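Local coordinates for protein putative oxidoreductase yhhX (Escherichia coli K-12, PDB 3F4L) that is a putative oxidoreductase of the Gfo/Idh/MocA family, probably an NADP-dependent scyllo-inositol dehydrogenase, at residues 170-175 with 327-332; 193-198 with 337-342. All coordinates share one frame; numbering follows the deposited sequence.

Interaction 1: 170-175 with 327-332; sequences GAFYGL and EILERG
F172 and Y173 meet L329 in an apolar, antiparallel helix-helix contact within the C-terminal alpha/beta domain of this Gfo/Idh/MocA protein, between the first turn of helix 171-187 and the last turns of helix 319-331. The short helical segments run at 167° to each other, and their axes approach no closer than 10.3 Å, a separation bridged by the F172 and Y173 rings and the L329 side chain. L329 serves both rings with different atoms. Its CD2 methyl sits over the centre of the F172 ring, 3.6 Å from the centroid and 6° off the ring normal, a CH-pi contact made almost straight down onto the face. With CG of F172 anti to its own N (chi1 -168°), the ring reaches across to the partner helix. The CB of L329 lies over one face of Y173, offset toward the rim, at 4.1 Å from that centroid. M180, about two turns further along helix 171-187, also packs on F172, I328 and L329, while F210 of strand 209-216 also meets the F172 ring. No hydrogen bond joins the two segments. At the partly exposed margin the Y173 ring passes beside the backbone of 327-332, and its OH comes to rest 3.5 Å from CG of E330.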
loop_
_atom_site.group_PDB
_atom_site.type_symbol
_atom_site.label_atom_id
_atom_site.label_comp_id
_atom_site.label_asym_id
_atom_site.label_seq_id
_atom_site.Cartn_x
_atom_site.Cartn_y
_atom_site.Cartn_z
ATOM N N GLY A 170 17.538 -12.719 2.554
ATOM C CA GLY A 170 16.286 -12.356 1.912
ATOM C C GLY A 170 16.246 -10.992 1.261
ATOM O O GLY A 170 17.213 -10.231 1.312
ATOM N N ALA A 171 15.098 -10.682 0.663
ATOM C CA ALA A 171 14.881 -9.419 -0.025
ATOM C C ALA A 171 14.831 -8.208 0.904
ATOM O O ALA A 171 15.246 -7.113 0.514
ATOM C CB ALA A 171 13.586 -9.496 -0.848
ATOM N N PHE A 172 14.315 -8.399 2.117
ATOM C CA PHE A 172 14.222 -7.305 3.077
ATOM C C PHE A 172 15.607 -6.754 3.417
ATOM O O PHE A 172 15.834 -5.544 3.350
ATOM C CB PHE A 172 13.495 -7.766 4.345
ATOM C CG PHE A 172 13.101 -6.634 5.260
ATOM C CD1 PHE A 172 12.676 -5.419 4.736
ATOM C CD2 PHE A 172 13.123 -6.795 6.640
ATOM C CE1 PHE A 172 12.276 -4.379 5.575
ATOM C CE2 PHE A 172 12.724 -5.761 7.486
ATOM C CZ PHE A 172 12.300 -4.556 6.954
ATOM N N TYR A 173 16.544 -7.634 3.757
ATOM C CA TYR A 173 17.903 -7.183 4.048
ATOM C C TYR A 173 18.555 -6.732 2.745
ATOM O O TYR A 173 19.225 -5.702 2.694
ATOM C CB TYR A 173 18.743 -8.312 4.657
ATOM C CG TYR A 173 18.781 -8.337 6.175
ATOM C CD1 TYR A 173 17.703 -8.826 6.925
ATOM C CD2 TYR A 173 19.892 -7.854 6.860
ATOM C CE1 TYR A 173 17.745 -8.826 8.329
ATOM C CE2 TYR A 173 19.946 -7.846 8.248
ATOM C CZ TYR A 173 18.877 -8.327 8.976
ATOM O OH TYR A 173 18.948 -8.282 10.344
ATOM N N GLY A 174 18.333 -7.508 1.690
ATOM C CA GLY A 174 18.928 -7.216 0.394
ATOM C C GLY A 174 18.546 -5.910 -0.279
ATOM O O GLY A 174 19.419 -5.140 -0.680
ATOM N N LEU A 175 17.252 -5.648 -0.403
ATOM C CA LEU A 175 16.789 -4.426 -1.056
ATOM C C LEU A 175 16.229 -3.390 -0.098
ATOM O O LEU A 175 16.318 -2.178 -0.346
ATOM C CB LEU A 175 15.726 -4.757 -2.105
ATOM C CG LEU A 175 16.262 -5.249 -3.447
ATOM C CD1 LEU A 175 17.137 -4.167 -4.064
ATOM C CD2 LEU A 175 17.058 -6.522 -3.249
ATOM N N GLU A 327 18.637 -1.617 12.941
ATOM C CA GLU A 327 17.698 -2.021 13.985
ATOM C C GLU A 327 16.351 -2.430 13.388
ATOM O O GLU A 327 15.778 -3.456 13.769
ATOM C CB GLU A 327 17.497 -0.879 14.983
ATOM C CG GLU A 327 16.643 -1.242 16.169
ATOM C CD GLU A 327 16.464 -0.084 17.128
ATOM O OE1 GLU A 327 17.469 0.567 17.478
ATOM O OE2 GLU A 327 15.314 0.172 17.541
ATOM N N ILE A 328 15.851 -1.630 12.449
ATOM C CA ILE A 328 14.577 -1.929 11.803
ATOM C C ILE A 328 14.647 -3.277 11.077
ATOM O O ILE A 328 13.741 -4.096 11.189
ATOM C CB ILE A 328 14.171 -0.802 10.810
ATOM C CG1 ILE A 328 13.824 0.475 11.603
ATOM C CG2 ILE A 328 12.959 -1.244 9.985
ATOM C CD1 ILE A 328 13.540 1.726 10.748
ATOM N N LEU A 329 15.730 -3.514 10.344
ATOM C CA LEU A 329 15.882 -4.777 9.637
ATOM C C LEU A 329 15.882 -5.963 10.611
ATOM O O LEU A 329 15.166 -6.950 10.403
ATOM C CB LEU A 329 17.180 -4.768 8.815
ATOM C CG LEU A 329 17.161 -3.870 7.572
ATOM C CD1 LEU A 329 18.535 -3.824 6.924
ATOM C CD2 LEU A 329 16.117 -4.411 6.588
ATOM N N GLU A 330 16.663 -5.855 11.681
ATOM C CA GLU A 330 16.751 -6.926 12.674
ATOM C C GLU A 330 15.421 -7.232 13.332
ATOM O O GLU A 330 15.016 -8.387 13.424
ATOM C CB GLU A 330 17.759 -6.575 13.779
ATOM C CG GLU A 330 19.190 -6.356 13.314
ATOM C CD GLU A 330 20.175 -6.301 14.475
ATOM O OE1 GLU A 330 19.907 -5.568 15.457
ATOM O OE2 GLU A 330 21.221 -6.989 14.403
ATOM N N ARG A 331 14.741 -6.191 13.800
ATOM C CA ARG A 331 13.469 -6.369 14.480
ATOM C C ARG A 331 12.346 -6.873 13.576
ATOM O O ARG A 331 11.261 -7.197 14.053
ATOM C CB ARG A 331 13.064 -5.068 15.179
ATOM C CG ARG A 331 14.070 -4.640 16.259
ATOM C CD ARG A 331 13.467 -3.622 17.220
ATOM N NE ARG A 331 12.326 -4.191 17.925
ATOM C CZ ARG A 331 11.536 -3.513 18.751
ATOM N NH1 ARG A 331 11.762 -2.226 18.981
ATOM N NH2 ARG A 331 10.521 -4.127 19.351
ATOM N N GLY A 332 12.610 -6.956 12.279
ATOM C CA GLY A 332 11.597 -7.454 11.371
ATOM C C GLY A 332 11.461 -8.956 11.563
ATOM O O GLY A 332 10.437 -9.549 11.228
#

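Interaction 2: 193-198 with 337-342; sequences VAYDIR and SPSTVT
Y195 and S339 form a hydrogen-bonded pair of the antiparallel strands 192-198 and 339-342, the latter an outermost strand of the large mixed sheet within this chain. Y195 N gives S339 O a nearly straight bond of 2.7 Å (176° at the hydrogen), and S339 N returns a longer one to Y195 O. V193 and V341 pair likewise, their side chains on the same face as Y195.

From its CB, beside S339 O, the Y195 side chain runs along strand 339-342. CD1 passes 3.6 Å from S339 OG, and CE1 is 3.6 Å from V341 CG2, the valine meeting the ring at its edge and the two side chains crossing at about a right angle. V193 CG1 lies over one face, offset toward the rim, and OH is hydrogen-bonded to I328 O of helix 319-331. A phenylalanine in its place would probably leave I328 O without its hydroxyl partner and weaken the tie between strand and helix.

Beyond the cis peptide before P338, S337 OG, anti to its backbone N (chi1 175°), accepts a bond of 2.9 Å from I197 N. A water also lies between this hydroxyl and D196 OD1, though its approach to S337 OG is doubtfully short. D196 OD2 makes salt bridges to R198 NH1 and to K220 of the second subunit. Backbone pairing thus continues into a side-chain join, and the two cations probably favour an ionised D196.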
loop_
_atom_site.group_PDB
_atom_site.type_symbol
_atom_site.label_atom_id
_atom_site.label_comp_id
_atom_site.label_asym_id
_atom_site.label_seq_id
_atom_site.Cartn_x
_atom_site.Cartn_y
_atom_site.Cartn_z
ATOM N N VAL A 193 7.043 0.634 13.519
ATOM C CA VAL A 193 7.261 -0.049 12.251
ATOM C C VAL A 193 6.339 -1.254 12.153
ATOM O O VAL A 193 6.249 -2.047 13.086
ATOM C CB VAL A 193 8.712 -0.547 12.089
ATOM C CG1 VAL A 193 8.850 -1.281 10.758
ATOM C CG2 VAL A 193 9.688 0.625 12.137
ATOM N N ALA A 194 5.631 -1.373 11.034
ATOM C CA ALA A 194 4.751 -2.516 10.793
ATOM C C ALA A 194 5.445 -3.361 9.721
ATOM O O ALA A 194 5.833 -2.834 8.672
ATOM C CB ALA A 194 3.379 -2.053 10.278
ATOM N N TYR A 195 5.585 -4.659 9.976
ATOM C CA TYR A 195 6.244 -5.572 9.049
ATOM C C TYR A 195 5.327 -6.630 8.424
ATOM O O TYR A 195 4.429 -7.164 9.077
ATOM C CB TYR A 195 7.382 -6.342 9.741
ATOM C CG TYR A 195 8.432 -5.538 10.479
ATOM C CD1 TYR A 195 8.309 -5.277 11.843
ATOM C CD2 TYR A 195 9.586 -5.098 9.826
ATOM C CE1 TYR A 195 9.311 -4.608 12.540
ATOM C CE2 TYR A 195 10.592 -4.425 10.511
ATOM C CZ TYR A 195 10.451 -4.185 11.867
ATOM O OH TYR A 195 11.450 -3.521 12.550
ATOM N N ASP A 196 5.597 -6.926 7.156
ATOM C CA ASP A 196 4.921 -7.959 6.374
ATOM C C ASP A 196 6.060 -8.530 5.531
ATOM O O ASP A 196 6.490 -7.907 4.559
ATOM C CB ASP A 196 3.849 -7.375 5.445
ATOM C CG ASP A 196 3.450 -8.343 4.333
ATOM O OD1 ASP A 196 3.364 -9.563 4.607
ATOM O OD2 ASP A 196 3.214 -7.891 3.186
ATOM N N ILE A 197 6.555 -9.701 5.915
ATOM C CA ILE A 197 7.667 -10.336 5.220
ATOM C C ILE A 197 7.281 -11.766 4.828
ATOM O O ILE A 197 7.060 -12.616 5.694
ATOM C CB ILE A 197 8.916 -10.376 6.133
ATOM C CG1 ILE A 197 9.236 -8.963 6.641
ATOM C CG2 ILE A 197 10.113 -10.948 5.364
ATOM C CD1 ILE A 197 10.323 -8.913 7.718
ATOM N N ARG A 198 7.219 -12.028 3.524
ATOM C CA ARG A 198 6.824 -13.344 3.043
ATOM C C ARG A 198 7.726 -13.947 1.960
ATOM O O ARG A 198 8.427 -13.236 1.236
ATOM C CB ARG A 198 5.383 -13.288 2.520
ATOM C CG ARG A 198 4.531 -12.253 3.221
ATOM C CD ARG A 198 3.038 -12.572 3.184
ATOM N NE ARG A 198 2.415 -12.528 1.862
ATOM C CZ ARG A 198 2.325 -11.446 1.091
ATOM N NH1 ARG A 198 2.832 -10.288 1.490
ATOM N NH2 ARG A 198 1.689 -11.514 -0.072
ATOM N N SER A 337 5.755 -12.804 11.137
ATOM C CA SER A 337 5.071 -11.789 10.337
ATOM C C SER A 337 3.602 -12.175 10.138
ATOM O O SER A 337 3.277 -13.354 10.003
ATOM C CB SER A 337 5.757 -11.645 8.978
ATOM O OG SER A 337 5.044 -10.756 8.138
ATOM N N PRO A 338 2.695 -11.183 10.100
ATOM C CA PRO A 338 2.956 -9.746 10.233
ATOM C C PRO A 338 3.106 -9.312 11.679
ATOM O O PRO A 338 2.570 -9.950 12.583
ATOM C CB PRO A 338 1.730 -9.122 9.583
ATOM C CG PRO A 338 0.645 -10.032 10.045
ATOM C CD PRO A 338 1.262 -11.426 9.846
ATOM N N SER A 339 3.839 -8.229 11.901
ATOM C CA SER A 339 4.027 -7.719 13.254
ATOM C C SER A 339 4.266 -6.213 13.263
ATOM O O SER A 339 4.536 -5.602 12.231
ATOM C CB SER A 339 5.209 -8.419 13.932
ATOM O OG SER A 339 6.452 -7.972 13.410
ATOM N N THR A 340 4.163 -5.614 14.442
ATOM C CA THR A 340 4.402 -4.189 14.587
ATOM C C THR A 340 5.299 -4.000 15.804
ATOM O O THR A 340 5.261 -4.800 16.744
ATOM C CB THR A 340 3.087 -3.411 14.793
ATOM O OG1 THR A 340 2.188 -3.689 13.713
ATOM C CG2 THR A 340 3.357 -1.915 14.834
ATOM N N VAL A 341 6.120 -2.958 15.775
ATOM C CA VAL A 341 7.020 -2.666 16.881
ATOM C C VAL A 341 7.159 -1.159 17.057
ATOM O O VAL A 341 6.938 -0.383 16.122
ATOM C CB VAL A 341 8.436 -3.237 16.635
ATOM C CG1 VAL A 341 8.360 -4.734 16.329
ATOM C CG2 VAL A 341 9.100 -2.491 15.490
ATOM N N THR A 342 7.518 -0.756 18.267
ATOM C CA THR A 342 7.738 0.646 18.572
ATOM C C THR A 342 9.238 0.786 18.793
ATOM O O THR A 342 9.854 -0.043 19.468
ATOM C CB THR A 342 6.988 1.071 19.848
ATOM O OG1 THR A 342 7.401 0.245 20.941
ATOM C CG2 THR A 342 5.491 0.919 19.654
HETATM O O HOH W 1 3.278 -11.718 6.602
#

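Overall arrangement
Interaction 1 is the more buried contact and lies nearer the centre of the chain, whereas interaction 2 is partly buried and reaches the second subunit, where T340 OG1 bonds to T340 OG1 of that subunit. The two contacts use successive elements of the chain: helices 171-187 and 319-331 pair in one, and the strands that follow them, 192-198 and 339-342, in the other. The helix pair packs against the face of the strand pair that carries Y195, with F172 touching Y195 and I197. Apolar packing carries the first contact and backbone hydrogen bonds the second. Probable hydrogen bonds also tie them together, among them R331 NH1 to T342 O at 2.9 Å.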